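Local coordinates for uncharacterized protein (Staphylococcus aureus, PDB 4YBV) that adopts the hot dog fold and probably hydrolyses thioester substrates, at residues A[13-27]-A[47-60]. The protein carries 1 engineered substitution. Residues are numbered along the deposited sequence; the frame is centred on the assembly and turned at random.
Sequences MSIDHQEDGLVVISM and ALGETACSLGSANL
Leu-48 packs among Met-27 and Ile-25 of strand 22-27 and Met-13, just ahead of strand 14-19: its CD1 lies 3.8 Å from Met-13 SD and also touches Ile-25 CG2 and Met-27 SD. A chi1 of -176°, with CG turned away from the backbone N, carries the isobutyl group to the strands, where it meets Met-27 tip to tip while Met-13 slides past it. One turn on, Thr-51 turns CG2 to the sulfur of Met-13 and to Ile-25. Its OG1 bonds back to Ala-47 O and is also hydrogen-bonded to His-41 of the second subunit. Ile-25 CD1 presses close on Ala-52, 3.5 Å from its CA. Leu-55 CD1 packs tightly against two methyls at once, Ile-15 CD1 and Ile-25 CD1, each 3.4 Å away. At Gly-56 the bare CA lets Val-23 CG2 approach to 3.5 Å. The exposed end is polar: Asn-59 ND2 donates to Gln-18 OE1 (2.6 Å, 165°) from above the carbonyl plane, and a water bridges ND2 to Glu-19 O. A second water joins Gly-21 N to Gly-56 O, beside Leu-60 CD2, which lies against Asp-20 and the turn. The antiparallel sheet wrapping round the long central helix 42-60, here through its edge hairpin, is the signature of the hot dog fold.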
loop_
_atom_site.group_PDB
_atom_site.type_symbol
_atom_site.label_atom_id
_atom_site.label_comp_id
_atom_site.label_asym_id
_atom_site.label_seq_id
_atom_site.Cartn_x
_atom_site.Cartn_y
_atom_site.Cartn_z
ATOM N N MET A 13 -2.915 11.878 -22.738
ATOM C CA MET A 13 -2.256 10.570 -22.679
ATOM C C MET A 13 -2.118 9.987 -24.065
ATOM O O MET A 13 -3.054 10.077 -24.864
ATOM C CB MET A 13 -3.047 9.590 -21.812
ATOM C CG MET A 13 -3.193 10.040 -20.335
ATOM S SD MET A 13 -3.864 8.671 -19.398
ATOM C CE MET A 13 -4.211 9.510 -17.862
ATOM N N SER A 14 -0.980 9.367 -24.351
ATOM C CA SER A 14 -0.875 8.562 -25.591
ATOM C C SER A 14 -0.302 7.183 -25.331
ATOM O O SER A 14 0.661 7.020 -24.584
ATOM C CB SER A 14 -0.048 9.290 -26.665
ATOM O OG SER A 14 1.229 9.634 -26.165
ATOM N N ILE A 15 -0.951 6.189 -25.908
ATOM C CA ILE A 15 -0.504 4.809 -25.827
ATOM C C ILE A 15 0.667 4.624 -26.770
ATOM O O ILE A 15 0.465 4.623 -27.970
ATOM C CB ILE A 15 -1.587 3.810 -26.229
ATOM C CG1 ILE A 15 -2.847 3.989 -25.417
ATOM C CG2 ILE A 15 -1.077 2.377 -26.083
ATOM C CD1 ILE A 15 -2.577 3.868 -24.003
ATOM N N ASP A 16 1.879 4.481 -26.236
ATOM C CA ASP A 16 3.041 4.299 -27.088
ATOM C C ASP A 16 3.211 2.850 -27.553
ATOM O O ASP A 16 3.744 2.617 -28.645
ATOM C CB ASP A 16 4.286 4.791 -26.372
ATOM C CG ASP A 16 4.196 6.261 -26.048
ATOM O OD1 ASP A 16 3.703 7.068 -26.887
ATOM O OD2 ASP A 16 4.552 6.603 -24.924
ATOM N N HIS A 17 2.760 1.896 -26.738
ATOM C CA HIS A 17 2.891 0.473 -27.050
ATOM C C HIS A 17 2.008 -0.360 -26.143
ATOM O O HIS A 17 1.840 -0.054 -24.943
ATOM C CB HIS A 17 4.348 -0.011 -26.916
ATOM C CG HIS A 17 4.529 -1.485 -27.145
ATOM N ND1 HIS A 17 4.092 -2.127 -28.288
ATOM C CD2 HIS A 17 5.104 -2.445 -26.374
ATOM C CE1 HIS A 17 4.388 -3.413 -28.206
ATOM N NE2 HIS A 17 5.009 -3.634 -27.063
ATOM N N GLN A 18 1.474 -1.426 -26.732
ATOM C CA GLN A 18 0.641 -2.402 -26.054
ATOM C C GLN A 18 0.981 -3.798 -26.549
ATOM O O GLN A 18 1.055 -4.011 -27.753
ATOM C CB GLN A 18 -0.834 -2.171 -26.363
ATOM C CG GLN A 18 -1.499 -1.071 -25.657
ATOM C CD GLN A 18 -2.920 -0.896 -26.172
ATOM O OE1 GLN A 18 -3.880 -1.014 -25.421
ATOM N NE2 GLN A 18 -3.052 -0.615 -27.456
ATOM N N GLU A 19 1.136 -4.746 -25.649
ATOM C CA GLU A 19 1.101 -6.165 -26.029
ATOM C C GLU A 19 0.523 -6.874 -24.838
ATOM O O GLU A 19 0.374 -6.268 -23.799
ATOM C CB GLU A 19 2.482 -6.706 -26.403
ATOM C CG GLU A 19 3.632 -6.237 -25.504
ATOM C CD GLU A 19 4.986 -6.818 -25.917
ATOM O OE1 GLU A 19 5.928 -6.048 -26.249
ATOM O OE2 GLU A 19 5.088 -8.053 -25.901
ATOM N N ASP A 20 0.171 -8.136 -24.974
ATOM C CA ASP A 20 -0.397 -8.835 -23.825
ATOM C C ASP A 20 0.539 -8.732 -22.612
ATOM O O ASP A 20 1.747 -8.948 -22.736
ATOM C CB ASP A 20 -0.697 -10.296 -24.189
ATOM C CG ASP A 20 -2.049 -10.447 -24.890
ATOM O OD1 ASP A 20 -2.570 -9.435 -25.419
ATOM O OD2 ASP A 20 -2.610 -11.566 -24.893
ATOM N N GLY A 21 -0.013 -8.318 -21.460
ATOM C CA GLY A 21 0.765 -8.149 -20.240
ATOM C C GLY A 21 1.649 -6.919 -20.196
ATOM O O GLY A 21 2.494 -6.768 -19.292
ATOM N N LEU A 22 1.473 -6.005 -21.147
ATOM C CA LEU A 22 2.358 -4.851 -21.159
ATOM C C LEU A 22 1.670 -3.640 -21.767
ATOM O O LEU A 22 1.071 -3.714 -22.867
ATOM C CB LEU A 22 3.645 -5.169 -21.926
ATOM C CG LEU A 22 4.683 -4.068 -22.100
ATOM C CD1 LEU A 22 5.301 -3.665 -20.748
ATOM C CD2 LEU A 22 5.750 -4.510 -23.107
ATOM N N VAL A 23 1.724 -2.527 -21.039
ATOM C CA VAL A 23 1.204 -1.266 -21.560
ATOM C C VAL A 23 2.178 -0.119 -21.303
ATOM O O VAL A 23 2.674 0.071 -20.202
ATOM C CB VAL A 23 -0.166 -0.927 -20.947
ATOM C CG1 VAL A 23 -0.664 0.414 -21.487
ATOM C CG2 VAL A 23 -1.152 -2.012 -21.278
ATOM N N VAL A 24 2.463 0.648 -22.331
ATOM C CA VAL A 24 3.323 1.798 -22.175
ATOM C C VAL A 24 2.481 3.004 -22.585
ATOM O O VAL A 24 2.059 3.100 -23.746
ATOM C CB VAL A 24 4.636 1.658 -23.037
ATOM C CG1 VAL A 24 5.614 2.799 -22.762
ATOM C CG2 VAL A 24 5.304 0.291 -22.765
ATOM N N ILE A 25 2.205 3.892 -21.626
ATOM C CA ILE A 25 1.466 5.154 -21.886
ATOM C C ILE A 25 2.217 6.353 -21.391
ATOM O O ILE A 25 2.766 6.318 -20.305
ATOM C CB ILE A 25 0.115 5.214 -21.151
ATOM C CG1 ILE A 25 -0.550 3.876 -21.102
ATOM C CG2 ILE A 25 -0.803 6.219 -21.780
ATOM C CD1 ILE A 25 -1.894 4.014 -20.474
ATOM N N SER A 26 2.189 7.446 -22.129
ATOM C CA SER A 26 2.913 8.631 -21.704
ATOM C C SER A 26 2.029 9.878 -21.757
ATOM O O SER A 26 0.911 9.851 -22.307
ATOM C CB SER A 26 4.174 8.844 -22.579
ATOM O OG SER A 26 3.830 8.949 -23.942
ATOM N N MET A 27 2.529 10.968 -21.196
ATOM C CA MET A 27 1.784 12.230 -21.216
ATOM C C MET A 27 2.737 13.362 -20.956
ATOM O O MET A 27 3.770 13.148 -20.315
ATOM C CB MET A 27 0.642 12.215 -20.174
ATOM C CG MET A 27 1.129 12.323 -18.733
ATOM S SD MET A 27 -0.223 12.154 -17.505
ATOM C CE MET A 27 0.620 12.605 -16.033
ATOM N N ALA A 47 -2.589 8.560 -11.562
ATOM C CA ALA A 47 -3.733 8.393 -12.477
ATOM C C ALA A 47 -3.273 7.769 -13.826
ATOM O O ALA A 47 -3.952 6.897 -14.388
ATOM C CB ALA A 47 -4.402 9.722 -12.737
ATOM N N LEU A 48 -2.130 8.237 -14.319
ATOM C CA LEU A 48 -1.515 7.608 -15.513
ATOM C C LEU A 48 -1.280 6.108 -15.269
ATOM O O LEU A 48 -1.684 5.271 -16.078
ATOM C CB LEU A 48 -0.215 8.304 -15.845
ATOM C CG LEU A 48 0.544 7.875 -17.121
ATOM C CD1 LEU A 48 -0.235 8.262 -18.366
ATOM C CD2 LEU A 48 1.884 8.553 -17.128
ATOM N N GLY A 49 -0.669 5.765 -14.132
ATOM C CA GLY A 49 -0.489 4.352 -13.766
ATOM C C GLY A 49 -1.756 3.498 -13.726
ATOM O O GLY A 49 -1.822 2.361 -14.286
ATOM N N GLU A 50 -2.792 4.019 -13.061
ATOM C CA GLU A 50 -4.055 3.288 -12.983
ATOM C C GLU A 50 -4.661 3.107 -14.376
ATOM O O GLU A 50 -5.194 2.023 -14.692
ATOM C CB GLU A 50 -5.074 3.970 -12.052
ATOM C CG GLU A 50 -6.363 3.152 -11.956
ATOM C CD GLU A 50 -7.154 3.356 -10.656
ATOM O OE1 GLU A 50 -6.645 3.974 -9.699
ATOM O OE2 GLU A 50 -8.311 2.899 -10.598
ATOM N N THR A 51 -4.557 4.152 -15.205
ATOM C CA THR A 51 -4.996 4.044 -16.606
ATOM C C THR A 51 -4.246 2.897 -17.312
ATOM O O THR A 51 -4.847 2.086 -18.019
ATOM C CB THR A 51 -4.773 5.356 -17.372
ATOM O OG1 THR A 51 -5.494 6.424 -16.707
ATOM C CG2 THR A 51 -5.255 5.215 -18.818
ATOM N N ALA A 52 -2.937 2.827 -17.083
ATOM C CA ALA A 52 -2.112 1.826 -17.766
ATOM C C ALA A 52 -2.551 0.430 -17.375
ATOM O O ALA A 52 -2.736 -0.432 -18.253
ATOM C CB ALA A 52 -0.608 2.052 -17.475
ATOM N N CYS A 53 -2.773 0.155 -16.081
ATOM C CA CYS A 53 -3.111 -1.245 -15.855
ATOM C C CYS A 53 -4.600 -1.556 -16.090
ATOM O O CYS A 53 -4.950 -2.702 -16.370
ATOM C CB CYS A 53 -2.656 -1.741 -14.484
ATOM S SG CYS A 53 -2.852 -0.731 -13.102
ATOM N N SER A 54 -5.463 -0.549 -16.053
ATOM C CA SER A 54 -6.837 -0.707 -16.546
ATOM C C SER A 54 -6.882 -1.115 -18.056
ATOM O O SER A 54 -7.562 -2.091 -18.443
ATOM C CB SER A 54 -7.611 0.606 -16.312
ATOM O OG SER A 54 -8.959 0.507 -16.733
ATOM N N LEU A 55 -6.151 -0.370 -18.894
ATOM C CA LEU A 55 -6.003 -0.727 -20.306
ATOM C C LEU A 55 -5.421 -2.140 -20.474
ATOM O O LEU A 55 -5.915 -2.924 -21.286
ATOM C CB LEU A 55 -5.124 0.290 -21.017
ATOM C CG LEU A 55 -5.755 1.672 -21.140
ATOM C CD1 LEU A 55 -4.754 2.688 -21.616
ATOM C CD2 LEU A 55 -6.983 1.659 -22.044
ATOM N N GLY A 56 -4.378 -2.455 -19.711
ATOM C CA GLY A 56 -3.778 -3.785 -19.777
ATOM C C GLY A 56 -4.744 -4.918 -19.479
ATOM O O GLY A 56 -4.870 -5.891 -20.259
ATOM N N SER A 57 -5.443 -4.800 -18.354
ATOM C CA SER A 57 -6.349 -5.852 -17.967
ATOM C C SER A 57 -7.493 -5.956 -18.974
ATOM O O SER A 57 -7.943 -7.073 -19.290
ATOM C CB SER A 57 -6.882 -5.631 -16.550
ATOM O OG SER A 57 -5.889 -5.962 -15.603
ATOM N N ALA A 58 -7.949 -4.810 -19.495
ATOM C CA ALA A 58 -8.978 -4.807 -20.529
ATOM C C ALA A 58 -8.492 -5.559 -21.782
ATOM O O ALA A 58 -9.250 -6.322 -22.370
ATOM C CB ALA A 58 -9.384 -3.381 -20.893
ATOM N N ASN A 59 -7.231 -5.353 -22.164
ATOM C CA ASN A 59 -6.634 -6.067 -23.297
ATOM C C ASN A 59 -6.485 -7.572 -23.060
ATOM O O ASN A 59 -6.424 -8.334 -24.021
ATOM C CB ASN A 59 -5.254 -5.490 -23.651
ATOM C CG ASN A 59 -5.346 -4.145 -24.312
ATOM O OD1 ASN A 59 -6.399 -3.805 -24.853
ATOM N ND2 ASN A 59 -4.242 -3.355 -24.286
ATOM N N LEU A 60 -6.392 -7.994 -21.796
ATOM C CA LEU A 60 -6.200 -9.416 -21.498
ATOM C C LEU A 60 -7.484 -10.233 -21.315
ATOM O O LEU A 60 -7.436 -11.458 -21.216
ATOM C CB LEU A 60 -5.361 -9.578 -20.228
ATOM C CG LEU A 60 -3.876 -9.232 -20.273
ATOM C CD1 LEU A 60 -3.312 -9.443 -18.901
ATOM C CD2 LEU A 60 -3.113 -10.055 -21.310
HETATM O O HOH W 1 -1.967 -4.390 -23.338
HETATM O O HOH W 2 -2.205 -6.503 -21.497
#